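Local coordinates for uncharacterized protein (PDB 4XE7), which probably polymerises into dynamic actin-like filaments that help segregate plasmid DNA, as bacterial ParM proteins do, at residues 225-230 against 364-369; 242-247 against 353-358; 211-216 against 407-412; 152-157 against 196-201. All blocks are in the same frame, centred on the assembly; numbering follows the deposited sequence.

Contact 1 of 4, residues 225-230 against 364-369; sequences DAEIGE and ADKNIV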
loop_
_atom_site.group_PDB
_atom_site.type_symbol
_atom_site.label_atom_id
_atom_site.label_comp_id
_atom_site.label_asym_id
_atom_site.label_seq_id
_atom_site.Cartn_x
_atom_site.Cartn_y
_atom_site.Cartn_z
ATOM N N ASP A 225 15.870 -17.385 -4.044
ATOM C CA ASP A 225 16.715 -18.214 -3.195
ATOM C C ASP A 225 17.761 -17.344 -2.508
ATOM O O ASP A 225 18.815 -17.049 -3.078
ATOM C CB ASP A 225 17.380 -19.324 -4.007
ATOM C CG ASP A 225 16.377 -20.318 -4.562
ATOM O OD1 ASP A 225 16.585 -20.802 -5.696
ATOM O OD2 ASP A 225 15.378 -20.608 -3.867
ATOM N N ALA A 226 17.450 -16.943 -1.279
ATOM C CA ALA A 226 18.222 -15.937 -0.562
ATOM C C ALA A 226 19.426 -16.516 0.160
ATOM O O ALA A 226 19.312 -17.500 0.890
ATOM C CB ALA A 226 17.328 -15.210 0.438
ATOM N N GLU A 227 20.581 -15.896 -0.054
ATOM C CA GLU A 227 21.757 -16.160 0.771
ATOM C C GLU A 227 22.000 -14.938 1.641
ATOM O O GLU A 227 21.854 -13.801 1.186
ATOM C CB GLU A 227 22.991 -16.472 -0.077
ATOM C CG GLU A 227 23.045 -17.895 -0.621
ATOM C CD GLU A 227 21.993 -18.162 -1.682
ATOM O OE1 GLU A 227 21.893 -17.366 -2.641
ATOM O OE2 GLU A 227 21.266 -19.169 -1.554
ATOM N N ILE A 228 22.363 -15.173 2.896
ATOM C CA ILE A 228 22.560 -14.091 3.846
ATOM C C ILE A 228 23.735 -13.186 3.436
ATOM O O ILE A 228 24.787 -13.662 2.994
ATOM C CB ILE A 228 22.785 -14.655 5.273
ATOM C CG1 ILE A 228 22.956 -13.526 6.294
ATOM C CG2 ILE A 228 23.971 -15.624 5.294
ATOM C CD1 ILE A 228 23.110 -14.013 7.718
ATOM N N GLY A 229 23.525 -11.875 3.552
ATOM C CA GLY A 229 24.566 -10.890 3.311
ATOM C C GLY A 229 24.715 -10.473 1.861
ATOM O O GLY A 229 25.609 -9.688 1.513
ATOM N N GLU A 230 23.846 -11.002 1.007
ATOM C CA GLU A 230 23.867 -10.638 -0.406
ATOM C C GLU A 230 23.263 -9.245 -0.599
ATOM O O GLU A 230 22.486 -8.768 0.226
ATOM C CB GLU A 230 23.112 -11.669 -1.249
ATOM C CG GLU A 230 21.607 -11.634 -1.058
ATOM C CD GLU A 230 20.896 -12.782 -1.752
ATOM O OE1 GLU A 230 21.484 -13.372 -2.684
ATOM O OE2 GLU A 230 19.749 -13.096 -1.360
ATOM N N ALA A 364 24.395 -5.849 -8.190
ATOM C CA ALA A 364 23.564 -6.442 -7.146
ATOM C C ALA A 364 23.477 -7.961 -7.321
ATOM O O ALA A 364 23.512 -8.467 -8.442
ATOM C CB ALA A 364 22.160 -5.818 -7.162
ATOM N N ASP A 365 23.365 -8.685 -6.216
ATOM C CA ASP A 365 23.291 -10.139 -6.266
ATOM C C ASP A 365 21.923 -10.561 -6.746
ATOM O O ASP A 365 21.775 -11.495 -7.545
ATOM C CB ASP A 365 23.590 -10.741 -4.894
ATOM C CG ASP A 365 25.021 -10.513 -4.468
ATOM O OD1 ASP A 365 25.927 -10.758 -5.302
ATOM O OD2 ASP A 365 25.240 -10.075 -3.314
ATOM N N LYS A 366 20.922 -9.847 -6.253
ATOM C CA LYS A 366 19.550 -10.053 -6.671
ATOM C C LYS A 366 19.008 -8.758 -7.280
ATOM O O LYS A 366 19.186 -7.677 -6.721
ATOM C CB LYS A 366 18.688 -10.495 -5.484
ATOM C CG LYS A 366 19.086 -11.843 -4.893
ATOM C CD LYS A 366 18.632 -12.984 -5.798
ATOM C CE LYS A 366 18.658 -14.335 -5.077
ATOM N NZ LYS A 366 20.008 -14.674 -4.601
ATOM N N ASN A 367 18.356 -8.856 -8.422
ATOM C CA ASN A 367 17.704 -7.680 -8.982
ATOM C C ASN A 367 16.181 -7.845 -8.916
ATOM O O ASN A 367 15.609 -8.677 -9.616
ATOM C CB ASN A 367 18.200 -7.433 -10.413
ATOM C CG ASN A 367 17.944 -6.006 -10.888
ATOM O OD1 ASN A 367 17.620 -5.121 -10.089
ATOM N ND2 ASN A 367 18.066 -5.782 -12.197
ATOM N N ILE A 368 15.537 -7.058 -8.052
ATOM C CA ILE A 368 14.123 -7.248 -7.737
ATOM C C ILE A 368 13.233 -6.132 -8.287
ATOM O O ILE A 368 13.609 -4.968 -8.219
ATOM C CB ILE A 368 13.925 -7.340 -6.202
ATOM C CG1 ILE A 368 14.905 -8.356 -5.613
ATOM C CG2 ILE A 368 12.475 -7.698 -5.871
ATOM C CD1 ILE A 368 14.878 -8.467 -4.087
ATOM N N VAL A 369 12.059 -6.487 -8.831
ATOM C CA VAL A 369 11.084 -5.485 -9.243
ATOM C C VAL A 369 9.842 -5.574 -8.371
ATOM O O VAL A 369 9.413 -6.661 -7.988
ATOM C CB VAL A 369 10.685 -5.615 -10.731
ATOM C CG1 VAL A 369 11.869 -5.300 -11.619
ATOM C CG2 VAL A 369 10.106 -7.018 -11.049
#
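K366 throws its ammonium group across to the loop 225-230, where E230 and the carbonyl of D225 receive it. The route is bent: chi2 (-75°) and chi4 (-60°) both turn the lysine chain, so that its aliphatic part first runs beside the carboxylate of E230, CG lying 3.6 Å from E230 OE1, before NZ swings back onto that same oxygen. The resulting salt bridge, NZ to E230 OE1, is 2.7 Å long and uses the syn side of the carboxylate, though somewhat out of its plane. NZ also donates to D225 O at 3.1 Å, approaching from above the carbonyl plane. E227, whose chain folds back at chi2, adds a long salt bridge to the network, its OE1 3.8 Å from K366 NZ.

E230 places its CG between the backbone N and the carbonyl carbon (chi1 71°) and is extended beyond it, which carries the carboxylate back over its own loop. There the second oxygen, OE2, takes a weak hydrogen bond from the backbone N of E227, 3.2 Å away. One glutamate thus faces the lysine with one oxygen and makes a weak bond within its own turn with the other. D365 packs alongside: its OD2 lies 3.4 Å from E230 CB, and that oxygen accepts a hydrogen bond from the backbone N of S231.

E227 to E230 form a type II beta turn with G229 at positive phi. This salt-bridge network at the surface ties the turn leading into strand 232-237 to the start of its parallel neighbour, strand 366-370, within the five-stranded mixed sheet, consistent with the actin-like fold of ParM.

Contact 2 of 4, residues 242-247 against 353-358; sequences SDNAFF and ASLMKF
N244 sets its CB squarely over the ring of F358, 3.5 Å from the ring centroid and only 6° off the ring normal, a CH-pi contact of nearly ideal geometry. The same ring has A245 O at its edge, in plane and 3.7 Å from CE2, so the carbonyl oxygen meets the rim of ring hydrogens and not the pi cloud. CZ, the far end of the phenylalanine, lies 3.3 Å from N244 O and is also brushed by F246 CB. With chi1 at -167°, F358 holds CG anti to its backbone N, and the ring reaches straight from the helix to the strand.

Helix 337-362 here packs on the mixed sheet through strand 242-248, the axes of segments 242-247 and 353-358 approaching to 10.4 Å at 18°. Such a helix laid against a sheet is a recurring element of the actin-like fold, to which ParM belongs.

Beyond the ring, the amide of N244 turns toward the helix without bonding to it directly. A water bridges the gap, accepting from N244 ND2 at 3.2 Å and lying 2.6 Å from S354 OG. The ND2 group also donates to N235 OD1 on the adjoining strand, so two partners fix the rotation of the amide. L355 CD2 comes within 4.4 Å of N244 ND2, and N235 touches both L355 and F358 from the side of strand 232-237.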
loop_
_atom_site.group_PDB
_atom_site.type_symbol
_atom_site.label_atom_id
_atom_site.label_comp_id
_atom_site.label_asym_id
_atom_site.label_seq_id
_atom_site.Cartn_x
_atom_site.Cartn_y
_atom_site.Cartn_z
ATOM N N SER A 242 10.046 5.701 -11.443
ATOM C CA SER A 242 10.641 4.443 -11.023
ATOM C C SER A 242 11.726 4.738 -9.998
ATOM O O SER A 242 12.534 5.658 -10.186
ATOM C CB SER A 242 11.221 3.679 -12.221
ATOM O OG SER A 242 10.193 3.249 -13.097
ATOM N N ASP A 243 11.739 3.972 -8.908
ATOM C CA ASP A 243 12.753 4.144 -7.863
ATOM C C ASP A 243 13.766 2.981 -7.859
ATOM O O ASP A 243 13.405 1.831 -7.585
ATOM C CB ASP A 243 12.055 4.277 -6.505
ATOM C CG ASP A 243 13.015 4.602 -5.376
ATOM O OD1 ASP A 243 13.416 5.781 -5.255
ATOM O OD2 ASP A 243 13.350 3.677 -4.601
ATOM N N ASN A 244 15.015 3.262 -8.203
ATOM C CA ASN A 244 16.018 2.195 -8.235
ATOM C C ASN A 244 16.873 2.242 -6.974
ATOM O O ASN A 244 17.793 3.037 -6.880
ATOM C CB ASN A 244 16.893 2.309 -9.480
ATOM C CG ASN A 244 16.073 2.465 -10.747
ATOM O OD1 ASN A 244 15.928 3.568 -11.286
ATOM N ND2 ASN A 244 15.500 1.362 -11.208
ATOM N N ALA A 245 16.532 1.400 -6.001
ATOM C CA ALA A 245 17.222 1.381 -4.715
ATOM C C ALA A 245 18.232 0.245 -4.657
ATOM O O ALA A 245 17.949 -0.865 -5.108
ATOM C CB ALA A 245 16.208 1.250 -3.559
ATOM N N PHE A 246 19.412 0.521 -4.104
ATOM C CA PHE A 246 20.412 -0.527 -3.934
ATOM C C PHE A 246 20.805 -0.659 -2.474
ATOM O O PHE A 246 21.202 0.313 -1.827
ATOM C CB PHE A 246 21.627 -0.251 -4.802
ATOM C CG PHE A 246 22.725 -1.268 -4.661
ATOM C CD1 PHE A 246 22.457 -2.624 -4.763
ATOM C CD2 PHE A 246 24.034 -0.860 -4.467
ATOM C CE1 PHE A 246 23.469 -3.549 -4.659
ATOM C CE2 PHE A 246 25.061 -1.784 -4.358
ATOM C CZ PHE A 246 24.771 -3.134 -4.457
ATOM N N PHE A 247 20.671 -1.871 -1.953
ATOM C CA PHE A 247 20.978 -2.149 -0.551
ATOM C C PHE A 247 22.166 -3.096 -0.436
ATOM O O PHE A 247 22.173 -4.183 -1.025
ATOM C CB PHE A 247 19.766 -2.757 0.158
ATOM C CG PHE A 247 18.548 -1.876 0.164
ATOM C CD1 PHE A 247 18.355 -0.939 1.175
ATOM C CD2 PHE A 247 17.578 -2.000 -0.823
ATOM C CE1 PHE A 247 17.219 -0.132 1.187
ATOM C CE2 PHE A 247 16.446 -1.195 -0.819
ATOM C CZ PHE A 247 16.261 -0.263 0.189
ATOM N N ALA A 353 15.835 -2.030 -20.395
ATOM C CA ALA A 353 17.057 -1.267 -20.587
ATOM C C ALA A 353 17.483 -0.573 -19.285
ATOM O O ALA A 353 18.658 -0.553 -18.942
ATOM C CB ALA A 353 16.871 -0.241 -21.705
ATOM N N SER A 354 16.515 -0.022 -18.560
ATOM C CA SER A 354 16.791 0.658 -17.294
ATOM C C SER A 354 17.286 -0.300 -16.195
ATOM O O SER A 354 18.277 -0.027 -15.487
ATOM C CB SER A 354 15.517 1.379 -16.823
ATOM O OG SER A 354 15.637 1.789 -15.472
ATOM N N LEU A 355 16.565 -1.411 -16.048
ATOM C CA LEU A 355 16.853 -2.410 -15.022
ATOM C C LEU A 355 18.170 -3.138 -15.261
ATOM O O LEU A 355 18.893 -3.477 -14.310
ATOM C CB LEU A 355 15.720 -3.438 -14.953
ATOM C CG LEU A 355 14.364 -2.865 -14.549
ATOM C CD1 LEU A 355 13.271 -3.870 -14.792
ATOM C CD2 LEU A 355 14.403 -2.477 -13.087
ATOM N N MET A 356 18.472 -3.411 -16.525
ATOM C CA MET A 356 19.741 -4.091 -16.837
ATOM C C MET A 356 20.909 -3.146 -16.558
ATOM O O MET A 356 21.896 -3.535 -15.946
ATOM C CB MET A 356 19.762 -4.596 -18.290
ATOM C CG MET A 356 18.786 -5.769 -18.530
ATOM S SD MET A 356 19.198 -7.338 -17.669
ATOM C CE MET A 356 20.431 -8.017 -18.776
ATOM N N LYS A 357 20.767 -1.883 -16.945
ATOM C CA LYS A 357 21.804 -0.902 -16.655
ATOM C C LYS A 357 22.043 -0.744 -15.128
ATOM O O LYS A 357 23.186 -0.658 -14.675
ATOM C CB LYS A 357 21.430 0.430 -17.310
ATOM C CG LYS A 357 22.311 1.597 -16.958
ATOM C CD LYS A 357 21.929 2.839 -17.762
ATOM C CE LYS A 357 22.033 2.590 -19.258
ATOM N NZ LYS A 357 23.425 2.816 -19.742
ATOM N N PHE A 358 20.972 -0.720 -14.343
ATOM C CA PHE A 358 21.106 -0.568 -12.908
ATOM C C PHE A 358 21.770 -1.798 -12.311
ATOM O O PHE A 358 22.498 -1.698 -11.340
ATOM C CB PHE A 358 19.754 -0.341 -12.225
ATOM C CG PHE A 358 19.871 0.129 -10.797
ATOM C CD1 PHE A 358 20.508 1.326 -10.506
ATOM C CD2 PHE A 358 19.340 -0.614 -9.744
ATOM C CE1 PHE A 358 20.608 1.783 -9.197
ATOM C CE2 PHE A 358 19.431 -0.153 -8.426
ATOM C CZ PHE A 358 20.073 1.044 -8.157
HETATM O O HOH W 1 13.697 1.618 -13.812
#

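Contact 3 of 4, residues 211-216 against 407-412; sequences FDIVNG and YLIANL
I213 points from the short strand 211-214 into helix 402-418, and its longer branch makes the contact atom by atom. From CB the chain turns to CG1, placed anti to the carbonyl carbon (chi1 -52°), where it comes 4.2 Å from CG1 of I409. One step further, chi2 of 175° stretches the branch out and delivers CD1 among three helix side chains. This methyl meets I409 CG1 at 4.0 Å, L408 CG at 4.2 Å and, closest of the three, L412 CD2 at 3.7 Å. Against I409 the isoleucine slides past in the opposite direction, whereas with L412 it meets tip to tip. L408 and L412 lie one helical turn apart, with I409 next to L408, and together they present one side of the helix to the strand, the axes of segments 211-214 and 407-412 crossing at 70°.

I409 extends its own branch the other way, CD1 resting 3.6 Å from F211 O and near F211 CB. The phenylalanine ring itself leads away and packs on I218 and E220 of the partner strand 217-220. I33 and L27, from two strands of the large sheet, also touch the I213 side chain.

A polar link lies to the side, where D212, its CB pointing away from the helix, forms a salt bridge with R405 of the same helix. The contact therefore rests on close fit and burial of aliphatic carbon, with no hydrogen bond between the segments to fix its direction.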
loop_
_atom_site.group_PDB
_atom_site.type_symbol
_atom_site.label_atom_id
_atom_site.label_comp_id
_atom_site.label_asym_id
_atom_site.label_seq_id
_atom_site.Cartn_x
_atom_site.Cartn_y
_atom_site.Cartn_z
ATOM N N PHE A 211 8.706 -14.436 2.282
ATOM C CA PHE A 211 7.758 -15.167 3.128
ATOM C C PHE A 211 6.332 -14.647 3.029
ATOM O O PHE A 211 6.096 -13.476 2.708
ATOM C CB PHE A 211 8.233 -15.135 4.586
ATOM C CG PHE A 211 9.582 -15.773 4.789
ATOM C CD1 PHE A 211 9.699 -17.145 4.942
ATOM C CD2 PHE A 211 10.733 -15.008 4.808
ATOM C CE1 PHE A 211 10.942 -17.742 5.120
ATOM C CE2 PHE A 211 11.984 -15.604 4.987
ATOM C CZ PHE A 211 12.084 -16.969 5.139
ATOM N N ASP A 212 5.381 -15.538 3.288
ATOM C CA ASP A 212 3.966 -15.176 3.388
ATOM C C ASP A 212 3.430 -15.824 4.677
ATOM O O ASP A 212 4.094 -16.691 5.253
ATOM C CB ASP A 212 3.201 -15.645 2.136
ATOM C CG ASP A 212 1.801 -15.044 2.016
ATOM O OD1 ASP A 212 1.426 -14.180 2.831
ATOM O OD2 ASP A 212 1.073 -15.431 1.067
ATOM N N ILE A 213 2.265 -15.386 5.154
ATOM C CA ILE A 213 1.619 -16.041 6.288
ATOM C C ILE A 213 0.231 -16.491 5.845
ATOM O O ILE A 213 -0.610 -15.670 5.481
ATOM C CB ILE A 213 1.499 -15.119 7.518
ATOM C CG1 ILE A 213 2.851 -14.490 7.873
ATOM C CG2 ILE A 213 0.907 -15.880 8.716
ATOM C CD1 ILE A 213 2.757 -13.458 9.027
ATOM N N VAL A 214 0.001 -17.796 5.841
ATOM C CA VAL A 214 -1.276 -18.327 5.361
ATOM C C VAL A 214 -1.895 -19.238 6.417
ATOM O O VAL A 214 -1.331 -20.267 6.773
ATOM C CB VAL A 214 -1.097 -19.088 4.009
ATOM C CG1 VAL A 214 -2.444 -19.624 3.467
ATOM C CG2 VAL A 214 -0.438 -18.169 2.978
ATOM N N ASN A 215 -3.059 -18.838 6.917
ATOM C CA ASN A 215 -3.766 -19.595 7.946
ATOM C C ASN A 215 -2.846 -19.894 9.123
ATOM O O ASN A 215 -2.706 -21.040 9.524
ATOM C CB ASN A 215 -4.352 -20.904 7.376
ATOM C CG ASN A 215 -5.426 -20.655 6.316
ATOM O OD1 ASN A 215 -5.355 -21.184 5.219
ATOM N ND2 ASN A 215 -6.415 -19.836 6.651
ATOM N N GLY A 216 -2.202 -18.852 9.650
ATOM C CA GLY A 216 -1.298 -18.997 10.778
ATOM C C GLY A 216 0.100 -19.540 10.491
ATOM O O GLY A 216 0.947 -19.555 11.379
ATOM N N TYR A 407 7.144 -5.871 8.219
ATOM C CA TYR A 407 7.025 -5.611 9.646
ATOM C C TYR A 407 6.191 -6.713 10.309
ATOM O O TYR A 407 6.587 -7.261 11.332
ATOM C CB TYR A 407 6.409 -4.228 9.901
ATOM C CG TYR A 407 7.225 -3.060 9.350
ATOM C CD1 TYR A 407 8.546 -3.242 8.950
ATOM C CD2 TYR A 407 6.669 -1.787 9.218
ATOM C CE1 TYR A 407 9.298 -2.198 8.452
ATOM C CE2 TYR A 407 7.428 -0.713 8.714
ATOM C CZ TYR A 407 8.743 -0.939 8.340
ATOM O OH TYR A 407 9.527 0.075 7.833
ATOM N N LEU A 408 5.043 -7.052 9.715
ATOM C CA LEU A 408 4.163 -8.066 10.304
ATOM C C LEU A 408 4.899 -9.407 10.483
ATOM O O LEU A 408 4.857 -10.009 11.557
ATOM C CB LEU A 408 2.902 -8.261 9.443
ATOM C CG LEU A 408 1.958 -9.420 9.805
ATOM C CD1 LEU A 408 1.471 -9.342 11.258
ATOM C CD2 LEU A 408 0.765 -9.487 8.849
ATOM N N ILE A 409 5.570 -9.872 9.433
ATOM C CA ILE A 409 6.342 -11.119 9.520
ATOM C C ILE A 409 7.428 -11.046 10.615
ATOM O O ILE A 409 7.608 -11.996 11.387
ATOM C CB ILE A 409 6.987 -11.460 8.160
ATOM C CG1 ILE A 409 5.894 -11.765 7.128
ATOM C CG2 ILE A 409 7.952 -12.648 8.274
ATOM C CD1 ILE A 409 6.328 -11.516 5.695
ATOM N N ALA A 410 8.140 -9.922 10.679
ATOM C CA ALA A 410 9.135 -9.702 11.720
ATOM C C ALA A 410 8.464 -9.776 13.082
ATOM O O ALA A 410 8.997 -10.377 14.017
ATOM C CB ALA A 410 9.835 -8.347 11.538
ATOM N N ASN A 411 7.279 -9.179 13.181
ATOM C CA ASN A 411 6.525 -9.196 14.433
ATOM C C ASN A 411 6.118 -10.614 14.863
ATOM O O ASN A 411 6.221 -10.958 16.035
ATOM C CB ASN A 411 5.289 -8.307 14.311
ATOM C CG ASN A 411 4.819 -7.773 15.658
ATOM O OD1 ASN A 411 5.435 -8.036 16.698
ATOM N ND2 ASN A 411 3.726 -7.018 15.645
ATOM N N LEU A 412 5.656 -11.429 13.918
ATOM C CA LEU A 412 5.293 -12.814 14.220
ATOM C C LEU A 412 6.519 -13.590 14.697
ATOM O O LEU A 412 6.474 -14.281 15.721
ATOM C CB LEU A 412 4.668 -13.500 12.996
ATOM C CG LEU A 412 4.358 -14.989 13.181
ATOM C CD1 LEU A 412 3.418 -15.205 14.359
ATOM C CD2 LEU A 412 3.763 -15.590 11.912
#

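Contact 4 of 4, residues 152-157 against 196-201; sequences GGMPIE and GTMNVE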
loop_
_atom_site.group_PDB
_atom_site.type_symbol
_atom_site.label_atom_id
_atom_site.label_comp_id
_atom_site.label_asym_id
_atom_site.label_seq_id
_atom_site.Cartn_x
_atom_site.Cartn_y
_atom_site.Cartn_z
ATOM N N GLY A 152 7.301 -1.520 13.692
ATOM C CA GLY A 152 7.338 -0.523 12.651
ATOM C C GLY A 152 8.718 -0.377 12.048
ATOM O O GLY A 152 9.573 -1.265 12.144
ATOM N N GLY A 153 8.941 0.758 11.412
ATOM C CA GLY A 153 10.235 1.029 10.832
ATOM C C GLY A 153 10.338 2.479 10.442
ATOM O O GLY A 153 9.333 3.128 10.157
ATOM N N MET A 154 11.555 3.000 10.450
ATOM C CA MET A 154 11.773 4.347 9.958
ATOM C C MET A 154 12.994 4.371 9.054
ATOM O O MET A 154 13.920 3.565 9.217
ATOM C CB MET A 154 11.929 5.344 11.112
ATOM C CG MET A 154 13.171 5.148 11.944
ATOM S SD MET A 154 13.262 6.342 13.277
ATOM C CE MET A 154 13.896 5.297 14.566
ATOM N N PRO A 155 12.979 5.281 8.072
ATOM C CA PRO A 155 14.115 5.497 7.173
ATOM C C PRO A 155 15.363 5.946 7.943
ATOM O O PRO A 155 15.259 6.423 9.075
ATOM C CB PRO A 155 13.608 6.588 6.219
ATOM C CG PRO A 155 12.428 7.202 6.901
ATOM C CD PRO A 155 11.819 6.113 7.710
ATOM N N ILE A 156 16.526 5.793 7.320
ATOM C CA ILE A 156 17.815 5.971 7.990
ATOM C C ILE A 156 18.113 7.411 8.452
ATOM O O ILE A 156 18.906 7.620 9.370
ATOM C CB ILE A 156 18.959 5.480 7.066
ATOM C CG1 ILE A 156 20.229 5.212 7.874
ATOM C CG2 ILE A 156 19.186 6.452 5.907
ATOM C CD1 ILE A 156 20.032 4.218 8.987
ATOM N N GLU A 157 17.467 8.395 7.835
ATOM C CA GLU A 157 17.697 9.796 8.182
ATOM C C GLU A 157 17.263 10.113 9.612
ATOM O O GLU A 157 17.902 10.916 10.298
ATOM C CB GLU A 157 16.970 10.739 7.206
ATOM C CG GLU A 157 15.589 10.282 6.727
ATOM C CD GLU A 157 15.648 9.247 5.613
ATOM O OE1 GLU A 157 16.330 8.213 5.791
ATOM O OE2 GLU A 157 15.009 9.465 4.560
ATOM N N GLY A 196 7.807 -3.650 21.552
ATOM C CA GLY A 196 7.817 -3.528 20.112
ATOM C C GLY A 196 9.184 -3.749 19.501
ATOM O O GLY A 196 10.152 -4.033 20.200
ATOM N N THR A 197 9.247 -3.601 18.185
ATOM C CA THR A 197 10.481 -3.750 17.424
ATOM C C THR A 197 10.500 -2.729 16.295
ATOM O O THR A 197 9.456 -2.408 15.728
ATOM C CB THR A 197 10.616 -5.162 16.815
ATOM O OG1 THR A 197 10.211 -6.149 17.768
ATOM C CG2 THR A 197 12.047 -5.428 16.388
ATOM N N MET A 198 11.675 -2.222 15.953
ATOM C CA MET A 198 11.771 -1.325 14.814
ATOM C C MET A 198 12.630 -1.983 13.753
ATOM O O MET A 198 13.625 -2.637 14.059
ATOM C CB MET A 198 12.340 0.030 15.225
ATOM C CG MET A 198 11.420 0.817 16.142
ATOM S SD MET A 198 9.887 1.345 15.337
ATOM C CE MET A 198 10.528 2.605 14.238
ATOM N N ASN A 199 12.233 -1.825 12.502
ATOM C CA ASN A 199 12.905 -2.535 11.429
ATOM C C ASN A 199 13.538 -1.540 10.468
ATOM O O ASN A 199 13.245 -0.335 10.520
ATOM C CB ASN A 199 11.925 -3.453 10.691
ATOM C CG ASN A 199 11.157 -4.378 11.637
ATOM O OD1 ASN A 199 11.676 -5.404 12.075
ATOM N ND2 ASN A 199 9.910 -4.006 11.965
ATOM N N VAL A 200 14.406 -2.053 9.600
ATOM C CA VAL A 200 15.055 -1.249 8.573
ATOM C C VAL A 200 14.108 -1.006 7.417
ATOM O O VAL A 200 13.893 -1.918 6.621
ATOM C CB VAL A 200 16.306 -1.953 8.006
ATOM C CG1 VAL A 200 17.035 -1.048 7.021
ATOM C CG2 VAL A 200 17.221 -2.433 9.124
ATOM N N GLU A 201 13.556 0.200 7.299
ATOM C CA GLU A 201 12.653 0.484 6.184
ATOM C C GLU A 201 13.443 0.322 4.889
ATOM O O GLU A 201 14.619 0.662 4.831
ATOM C CB GLU A 201 12.048 1.891 6.289
ATOM C CG GLU A 201 10.809 2.097 5.419
ATOM C CD GLU A 201 10.294 3.529 5.443
ATOM O OE1 GLU A 201 11.076 4.447 5.120
ATOM O OE2 GLU A 201 9.108 3.736 5.783
HETATM O O HOH W 2 13.441 1.459 12.178
#
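G152 O is gripped twice by N199, once by the backbone N at 2.7 Å and once by the side-chain ND2 at 2.8 Å. Both donors are tilted from the carbonyl plane, by 20° and 25°, and neither bond is straight. The asparagine can do this because its CG stands beside its own backbone N (chi1 -52°), which brings ND2 round to the same acceptor; S151 OG is a further partner of ND2. The same glycine donates through its own N to T197 O at 3.1 Å, two residues before N199. These two backbone bonds on either side of M198 are the parallel pattern, with G152 bridged to M198.

Past G153 the strands separate, and a water enters the gap, accepting from M154 N and donating to N199 O. M198 closes over the glycines: bent at chi2 and chi3, its chain returns so that CE lies 3.7 Å from G153 N. The same methyl meets CE of M154 at 4.3 Å. On the other side, E201 is extended beside P155, the two side chains pointing the same way, with OE1 3.2 Å from P155 CD. E201 CB rests 3.8 Å from M154 C.

Strands 145-154 and 188-200 are thus neighbours at one margin of the large mixed sheet, 145-154 being its outermost strand. Helix 164-171 covers the methionines through E164 and I167, while Y407 and A410 of helix 402-418 lie against N199, and Y407 also touches E201.

How the contacts relate
Along the chain contact 4 closes first; contact 3 then spans contact 1, which in turn encloses contact 2. Contacts 1 and 2 belong to the same five-stranded sheet, their centres 14 Å apart, and they touch: N367 ND2 probably bonds to L355 O, joining helix 337-362 to the strand that follows it. Contacts 3 and 4, with centres 17 Å apart, share helix 402-418, different sides of which serve the two contacts. Between the two pairs nothing touches, although contacts 2 and 4 approach to about 5 Å at their nearest atoms. Helix 402-418 runs between the two-stranded sheet 211-214/217-220 and the edge of the eight-stranded sheet; the split is consistent with the two-domain plan of actin-like proteins.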